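Local coordinates for maltose-binding protein MalE1 (Thermotoga maritima, PDB 6DTU), which binds maltotetraose in this structure and probably serves as the maltose-binding component of a carbohydrate transport system, at residues K125-L130 and P249-G254; A110-Y115 and Y243-I248. All blocks are in the same frame, centred on the assembly; numbering follows the deposited sequence.

Interaction 1 of 2, residues K125-L130 and P249-G254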
ATOM      1  N   LYS A 125     -15.974  -5.628  16.519  1.00 26.82           N
ATOM      2  CA  LYS A 125     -14.950  -6.632  16.757  1.00 26.72           C
ATOM      3  C   LYS A 125     -15.013  -7.788  15.767  1.00 26.50           C
ATOM      4  O   LYS A 125     -14.003  -8.472  15.569  1.00 23.77           O
ATOM      5  CB  LYS A 125     -15.099  -7.188  18.180  1.00 31.60           C
ATOM      6  CG  LYS A 125     -13.806  -7.705  18.806  1.00 38.21           C
ATOM      7  CD  LYS A 125     -14.105  -8.673  19.946  1.00 40.06           C
ATOM      8  CE  LYS A 125     -12.996  -8.698  20.982  1.00 43.38           C
ATOM      9  NZ  LYS A 125     -11.720  -9.264  20.454  1.00 40.68           N
ATOM     10  N   THR A 126     -16.168  -8.022  15.149  1.00 27.08           N
ATOM     11  CA  THR A 126     -16.334  -9.067  14.152  1.00 23.93           C
ATOM     12  C   THR A 126     -16.969  -8.483  12.904  1.00 22.56           C
ATOM     13  O   THR A 126     -17.564  -7.402  12.930  1.00 19.96           O
ATOM     14  CB  THR A 126     -17.215 -10.210  14.660  1.00 23.33           C
ATOM     15  OG1 THR A 126     -18.555  -9.733  14.819  1.00 25.68           O
ATOM     16  CG2 THR A 126     -16.708 -10.727  15.985  1.00 28.47           C
ATOM     17  N   MET A 127     -16.792  -9.203  11.792  1.00 21.65           N
ATOM     18  CA  MET A 127     -17.426  -8.807  10.538  1.00 20.00           C
ATOM     19  C   MET A 127     -18.941  -8.910  10.639  1.00 21.00           C
ATOM     20  O   MET A 127     -19.659  -8.098  10.048  1.00 23.06           O
ATOM     21  CB  MET A 127     -16.871  -9.639   9.376  1.00 22.27           C
ATOM     22  CG  MET A 127     -15.445  -9.241   8.903  1.00 25.56           C
ATOM     23  SD  MET A 127     -15.284  -7.526   8.308  1.00 24.65           S
ATOM     24  CE  MET A 127     -16.428  -7.478   6.916  1.00 24.25           C
ATOM     25  N   ASP A 128     -19.444  -9.880  11.400  1.00 21.31           N
ATOM     26  CA  ASP A 128     -20.884  -9.955  11.636  1.00 21.58           C
ATOM     27  C   ASP A 128     -21.393  -8.696  12.322  1.00 22.19           C
ATOM     28  O   ASP A 128     -22.451  -8.164  11.961  1.00 20.65           O
ATOM     29  CB  ASP A 128     -21.245 -11.198  12.456  1.00 23.40           C
ATOM     30  CG  ASP A 128     -21.197 -12.480  11.633  1.00 27.50           C
ATOM     31  OD1 ASP A 128     -21.427 -12.416  10.412  1.00 30.36           O
ATOM     32  OD2 ASP A 128     -20.999 -13.564  12.212  1.00 34.78           O
ATOM     33  N   GLU A 129     -20.640  -8.195  13.304  1.00 21.37           N
ATOM     34  CA  GLU A 129     -21.000  -6.942  13.957  1.00 23.82           C
ATOM     35  C   GLU A 129     -20.849  -5.764  13.003  1.00 21.81           C
ATOM     36  O   GLU A 129     -21.705  -4.871  12.969  1.00 19.55           O
ATOM     37  CB  GLU A 129     -20.110  -6.757  15.185  1.00 25.34           C
ATOM     38  CG  GLU A 129     -20.553  -5.712  16.186  1.00 29.67           C
ATOM     39  CD  GLU A 129     -19.458  -5.381  17.188  1.00 34.03           C
ATOM     40  OE1 GLU A 129     -18.533  -6.210  17.348  1.00 33.10           O
ATOM     41  OE2 GLU A 129     -19.520  -4.297  17.811  1.00 38.29           O
ATOM     42  N   LEU A 130     -19.784  -5.758  12.196  1.00 20.52           N
ATOM     43  CA  LEU A 130     -19.614  -4.677  11.234  1.00 19.24           C
ATOM     44  C   LEU A 130     -20.773  -4.643  10.246  1.00 20.05           C
ATOM     45  O   LEU A 130     -21.302  -3.569   9.937  1.00 17.88           O
ATOM     46  CB  LEU A 130     -18.250  -4.783  10.531  1.00 20.00           C
ATOM     47  CG  LEU A 130     -17.915  -3.761   9.431  1.00 19.75           C
ATOM     48  CD1 LEU A 130     -16.420  -3.519   9.359  1.00 18.78           C
ATOM     49  CD2 LEU A 130     -18.414  -4.190   8.045  1.00 20.01           C
ATOM     50  N   PRO A 249     -12.132  -6.180  11.495  1.00 19.56           N
ATOM     51  CA  PRO A 249     -12.811  -7.146  12.362  1.00 21.84           C
ATOM     52  C   PRO A 249     -12.530  -8.570  11.904  1.00 21.16           C
ATOM     53  O   PRO A 249     -12.340  -8.827  10.713  1.00 19.34           O
ATOM     54  CB  PRO A 249     -14.288  -6.776  12.198  1.00 20.17           C
ATOM     55  CG  PRO A 249     -14.258  -5.290  11.842  1.00 20.19           C
ATOM     56  CD  PRO A 249     -13.042  -5.138  10.985  1.00 19.81           C
ATOM     57  N   ASP A 250     -12.445  -9.488  12.873  1.00 22.45           N
ATOM     58  CA  ASP A 250     -12.193 -10.887  12.558  1.00 22.43           C
ATOM     59  C   ASP A 250     -13.246 -11.390  11.581  1.00 19.48           C
ATOM     60  O   ASP A 250     -14.431 -11.065  11.703  1.00 21.04           O
ATOM     61  CB  ASP A 250     -12.252 -11.752  13.822  1.00 22.88           C
ATOM     62  CG  ASP A 250     -11.074 -11.530  14.765  1.00 29.55           C
ATOM     63  OD1 ASP A 250      -9.969 -11.130  14.325  1.00 28.94           O
ATOM     64  OD2 ASP A 250     -11.269 -11.755  15.979  1.00 32.22           O
ATOM     65  N   LEU A 251     -12.809 -12.190  10.602  1.00 19.63           N
ATOM     66  CA  LEU A 251     -13.730 -12.664   9.573  1.00 19.20           C
ATOM     67  C   LEU A 251     -14.780 -13.585  10.170  1.00 17.64           C
ATOM     68  O   LEU A 251     -15.944 -13.595   9.742  1.00 21.84           O
ATOM     69  CB  LEU A 251     -12.952 -13.375   8.474  1.00 19.49           C
ATOM     70  CG  LEU A 251     -11.705 -12.620   8.029  1.00 17.79           C
ATOM     71  CD1 LEU A 251     -11.028 -13.412   6.923  1.00 20.03           C
ATOM     72  CD2 LEU A 251     -12.089 -11.211   7.579  1.00 17.46           C
ATOM     73  N   GLU A 252     -14.363 -14.401  11.126  1.00 18.96           N
ATOM     74  CA  GLU A 252     -15.246 -15.234  11.926  1.00 22.80           C
ATOM     75  C   GLU A 252     -14.478 -15.601  13.182  1.00 21.78           C
ATOM     76  O   GLU A 252     -13.304 -15.227  13.321  1.00 19.65           O
ATOM     77  CB  GLU A 252     -15.706 -16.490  11.153  1.00 23.76           C
ATOM     78  CG  GLU A 252     -14.616 -17.470  10.747  1.00 21.87           C
ATOM     79  CD  GLU A 252     -15.182 -18.706  10.060  1.00 26.61           C
ATOM     80  OE1 GLU A 252     -15.531 -18.622   8.865  1.00 23.37           O
ATOM     81  OE2 GLU A 252     -15.287 -19.759  10.725  1.00 30.23           O
ATOM     82  N   PRO A 253     -15.136 -16.225  14.175  1.00 24.43           N
ATOM     83  CA  PRO A 253     -14.415 -16.547  15.411  1.00 21.16           C
ATOM     84  C   PRO A 253     -13.133 -17.331  15.147  1.00 21.67           C
ATOM     85  O   PRO A 253     -13.160 -18.380  14.486  1.00 25.18           O
ATOM     86  CB  PRO A 253     -15.446 -17.373  16.190  1.00 23.80           C
ATOM     87  CG  PRO A 253     -16.739 -16.750  15.767  1.00 23.14           C
ATOM     88  CD  PRO A 253     -16.567 -16.568  14.294  1.00 26.44           C
ATOM     89  N   GLY A 254     -12.006 -16.808  15.625  1.00 21.17           N
ATOM     90  CA  GLY A 254     -10.710 -17.450  15.461  1.00 22.20           C
ATOM     91  C   GLY A 254     -10.049 -17.282  14.113  1.00 18.70           C
ATOM     92  O   GLY A 254      -9.046 -17.953  13.846  1.00 22.01           O
TER
HETATM   93  O   HOH W   1     -10.519 -10.769  18.231  1.00 35.83           O
HETATM   94  O   HOH W   2     -17.850 -12.338  11.909  1.00 26.94           O

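Interaction 2 of 2, residues A110-Y115 and Y243-I248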
ATOM      1  N   ALA A 110      -0.072  -1.018   6.519  1.00 10.58           N
ATOM      2  CA  ALA A 110      -1.071  -2.026   6.192  1.00 10.77           C
ATOM      3  C   ALA A 110      -2.430  -1.373   6.348  1.00 12.20           C
ATOM      4  O   ALA A 110      -2.602  -0.472   7.175  1.00 14.64           O
ATOM      5  CB  ALA A 110      -0.992  -3.220   7.148  1.00 12.97           C
ATOM      6  N   ILE A 111      -3.390  -1.832   5.540  1.00 13.05           N
ATOM      7  CA  ILE A 111      -4.750  -1.318   5.693  1.00 12.23           C
ATOM      8  C   ILE A 111      -5.357  -1.832   6.996  1.00 14.56           C
ATOM      9  O   ILE A 111      -4.908  -2.822   7.577  1.00 13.98           O
ATOM     10  CB  ILE A 111      -5.657  -1.600   4.480  1.00 14.18           C
ATOM     11  CG1 ILE A 111      -5.846  -3.093   4.222  1.00 12.53           C
ATOM     12  CG2 ILE A 111      -5.053  -0.965   3.218  1.00 15.47           C
ATOM     13  CD1 ILE A 111      -6.587  -3.390   2.893  1.00 16.10           C
ATOM     14  N   ALA A 112      -6.365  -1.108   7.477  1.00 15.13           N
ATOM     15  CA  ALA A 112      -7.017  -1.366   8.752  1.00 14.79           C
ATOM     16  C   ALA A 112      -8.430  -0.809   8.681  1.00 14.01           C
ATOM     17  O   ALA A 112      -8.833  -0.191   7.687  1.00 14.74           O
ATOM     18  CB  ALA A 112      -6.249  -0.721   9.917  1.00 15.18           C
ATOM     19  N   LEU A 113      -9.211  -1.048   9.727  1.00 13.30           N
ATOM     20  CA  LEU A 113     -10.511  -0.404   9.821  1.00 13.60           C
ATOM     21  C   LEU A 113     -10.300   1.019  10.311  1.00 15.05           C
ATOM     22  O   LEU A 113      -9.725   1.241  11.381  1.00 16.03           O
ATOM     23  CB  LEU A 113     -11.431  -1.150  10.777  1.00 14.71           C
ATOM     24  CG  LEU A 113     -12.851  -0.631  10.918  1.00 17.34           C
ATOM     25  CD1 LEU A 113     -13.658  -1.001   9.698  1.00 18.34           C
ATOM     26  CD2 LEU A 113     -13.445  -1.262  12.178  1.00 18.73           C
ATOM     27  N   ILE A 114     -10.710   1.988   9.500  1.00 13.38           N
ATOM     28  CA  ILE A 114     -10.740   3.388   9.888  1.00 16.07           C
ATOM     29  C   ILE A 114     -12.204   3.751  10.053  1.00 14.49           C
ATOM     30  O   ILE A 114     -13.019   3.478   9.167  1.00 14.63           O
ATOM     31  CB  ILE A 114     -10.083   4.282   8.825  1.00 13.59           C
ATOM     32  CG1 ILE A 114      -8.653   3.821   8.577  1.00 14.90           C
ATOM     33  CG2 ILE A 114     -10.091   5.750   9.292  1.00 14.89           C
ATOM     34  CD1 ILE A 114      -8.020   4.551   7.439  1.00 16.22           C
ATOM     35  N   TYR A 115     -12.558   4.310  11.200  1.00 15.84           N
ATOM     36  CA  TYR A 115     -13.968   4.532  11.477  1.00 16.40           C
ATOM     37  C   TYR A 115     -14.221   5.936  12.012  1.00 15.17           C
ATOM     38  O   TYR A 115     -13.372   6.532  12.680  1.00 16.76           O
ATOM     39  CB  TYR A 115     -14.528   3.446  12.424  1.00 16.06           C
ATOM     40  CG  TYR A 115     -13.834   3.418  13.781  1.00 17.34           C
ATOM     41  CD1 TYR A 115     -14.417   4.032  14.886  1.00 19.83           C
ATOM     42  CD2 TYR A 115     -12.583   2.814  13.944  1.00 16.92           C
ATOM     43  CE1 TYR A 115     -13.788   4.027  16.124  1.00 20.74           C
ATOM     44  CE2 TYR A 115     -11.943   2.792  15.186  1.00 20.96           C
ATOM     45  CZ  TYR A 115     -12.561   3.406  16.276  1.00 21.29           C
ATOM     46  OH  TYR A 115     -11.946   3.415  17.519  1.00 24.95           O
ATOM     47  N   TYR A 243     -11.805  10.373  13.713  1.00 17.75           N
ATOM     48  CA  TYR A 243     -11.644   8.989  13.296  1.00 16.57           C
ATOM     49  C   TYR A 243     -10.848   8.185  14.323  1.00 16.09           C
ATOM     50  O   TYR A 243     -10.072   8.720  15.123  1.00 18.46           O
ATOM     51  CB  TYR A 243     -10.907   8.923  11.951  1.00 20.22           C
ATOM     52  CG  TYR A 243      -9.486   9.395  12.101  1.00 18.23           C
ATOM     53  CD1 TYR A 243      -8.462   8.500  12.363  1.00 17.46           C
ATOM     54  CD2 TYR A 243      -9.181  10.742  12.049  1.00 21.18           C
ATOM     55  CE1 TYR A 243      -7.166   8.938  12.558  1.00 20.54           C
ATOM     56  CE2 TYR A 243      -7.899  11.187  12.221  1.00 21.42           C
ATOM     57  CZ  TYR A 243      -6.892  10.282  12.478  1.00 26.27           C
ATOM     58  OH  TYR A 243      -5.608  10.744  12.669  1.00 24.09           O
ATOM     59  N   GLY A 244     -11.042   6.862  14.266  1.00 18.32           N
ATOM     60  CA  GLY A 244     -10.183   5.925  14.954  1.00 14.77           C
ATOM     61  C   GLY A 244      -9.628   4.902  13.971  1.00 17.33           C
ATOM     62  O   GLY A 244     -10.079   4.801  12.824  1.00 17.86           O
ATOM     63  N   VAL A 245      -8.607   4.173  14.425  1.00 17.03           N
ATOM     64  CA  VAL A 245      -7.991   3.095  13.655  1.00 15.12           C
ATOM     65  C   VAL A 245      -8.014   1.826  14.499  1.00 18.68           C
ATOM     66  O   VAL A 245      -7.621   1.847  15.669  1.00 19.91           O
ATOM     67  CB  VAL A 245      -6.550   3.436  13.229  1.00 18.77           C
ATOM     68  CG1 VAL A 245      -5.962   2.286  12.394  1.00 16.30           C
ATOM     69  CG2 VAL A 245      -6.501   4.765  12.468  1.00 16.31           C
ATOM     70  N   ALA A 246      -8.465   0.725  13.907  1.00 18.73           N
ATOM     71  CA  ALA A 246      -8.549  -0.561  14.580  1.00 19.73           C
ATOM     72  C   ALA A 246      -8.237  -1.657  13.574  1.00 16.37           C
ATOM     73  O   ALA A 246      -8.367  -1.449  12.364  1.00 17.62           O
ATOM     74  CB  ALA A 246      -9.964  -0.768  15.143  1.00 19.32           C
ATOM     75  N   PRO A 247      -7.814  -2.830  14.033  1.00 16.16           N
ATOM     76  CA  PRO A 247      -7.682  -3.949  13.097  1.00 18.27           C
ATOM     77  C   PRO A 247      -9.006  -4.243  12.403  1.00 15.79           C
ATOM     78  O   PRO A 247     -10.088  -3.991  12.945  1.00 20.60           O
ATOM     79  CB  PRO A 247      -7.245  -5.113  13.989  1.00 20.83           C
ATOM     80  CG  PRO A 247      -6.609  -4.459  15.165  1.00 25.25           C
ATOM     81  CD  PRO A 247      -7.351  -3.184  15.389  1.00 18.74           C
ATOM     82  N   ILE A 248      -8.906  -4.767  11.186  1.00 17.63           N
ATOM     83  CA  ILE A 248     -10.113  -5.201  10.483  1.00 17.31           C
ATOM     84  C   ILE A 248     -10.812  -6.233  11.349  1.00 16.77           C
ATOM     85  O   ILE A 248     -10.132  -7.073  11.978  1.00 19.83           O
ATOM     86  CB  ILE A 248      -9.760  -5.781   9.108  1.00 19.19           C
ATOM     87  CG1 ILE A 248      -9.046  -4.725   8.255  1.00 18.40           C
ATOM     88  CG2 ILE A 248     -11.007  -6.343   8.398  1.00 20.91           C
ATOM     89  CD1 ILE A 248      -8.377  -5.302   7.005  1.00 21.17           C
TER
HETATM   90  O   HOH W   3      -9.965   1.959  17.726  1.00 31.25           O

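Interaction 1 of 2, residues K125-L130 and P249-G254
Pro249 sets its ring against the first turn of helix 127-140. Pro249 CB lies 3.3 Å from Thr126 C. Two side chains of the helix reach the same ring, and each crosses it at about a right angle. Leu130 brings one branch, with CD1 3.7 Å from Pro249 CG. Met127 comes closest with CG, 3.5 Å from Asp250 O and also beside Pro249 O. Its SD passes Pro249 CB more loosely at 4.1 Å. Bends at chi2 (-60°) and chi3 (-61°) turn the end of Met127 away from the loop, while CG still packs against CD2 of Leu251. Phe161 of helix 155-164 touches both Met127 and Leu251.

The backbones join beside this apolar patch in a single bridge between Thr126 and Asp250. Met127 N donates to Asp250 O at 3.0 Å, and Asp250 N donates to Lys125 O at a longer 3.3 Å. Thr126 is the N-cap of the helix. Its OG1 sits between the backbone N and the carbonyl carbon (chi1 68°) and accepts from Glu129 N. The Glu129 carboxylate turns back to Lys125 N, which meets OE1 from above the carboxylate plane.

Lys125 NZ and Asp250 OD2 are 5.1 Å apart and share water 1. A second water links Asp128 N to Leu251 O. Asp128 OD1 also forms a salt bridge with Arg198. The amides of Met127, Asp128 and Glu129 at the helix start thus all have acceptors: a loop carbonyl, a water and the cap hydroxyl. Any Lys125-Asp250 attraction acts through water and is probably modest.

Interaction 2 of 2, residues A110-Y115 and Y243-I248
The ring of Tyr115 lies over Gly244, whose CA is 3.9 Å from the ring centroid in a CH-pi contact. The CA sits over one face, displaced toward the rim. Tyr115 CG stands between the backbone N and the carbonyl carbon (chi1 61°), which swings the ring across to the neighbouring strand. There CE2 also comes within 4.1 Å of Ala246 CB. At the ring edge, in its plane, water 3 joins Tyr115 OH to Val245 O.

Next to the ring, Tyr115 and Gly244 form an antiparallel hydrogen-bonded pair. Tyr115 N donates to Gly244 O, and Gly244 N donates to Tyr115 O at 2.8 Å. Leu113 and Ala246 make the second such pair. Ile114 and Val245 form the non-hydrogen-bonded pair between them, with side chains on the face away from Tyr115. The two strands belong to a mixed four-stranded sheet of this periplasmic binding protein, in the order 146-149, 223-228, 112-116, 243-246. Strand 243-246 is an edge strand within the chain.

On the Val245 face, Ala112 CB meets Val245 CG1 at 3.9 Å. Helix 316-326 covers this pair: Phe321 touches both residues, and Tyr243 OH is hydrogen-bonded to Asp317. On the other flank of strand 112-116, Ala112 and Ile114 form backbone hydrogen bonds with Asn228 and Ile226, respectively. Ile111 packs on Tyr156 and Tyr157, and its side chain is about 6 Å from a bound glucose unit.

In the fold
Interaction 2 is a buried strand pairing; its centre is about 14 Å from the centre of the chain. The centre of interaction 1 is about 23 Å from it, and that contact is only partly buried. Both join the same two parts of the chain, since strand 112-116 precedes helix 127-140 and residues 249-254 follow strand 243-246. Leu113 connects them: its CD1 is 3.8 Å from Leu130 CD1, and its CD2 packs on Pro249 CD. The chemistry differs with depth. Interaction 2 has four backbone hydrogen bonds, a CH-pi contact and one bridging water. Interaction 1 has two backbone hydrogen bonds, an N-cap, two bridging waters and an apolar patch round Pro249.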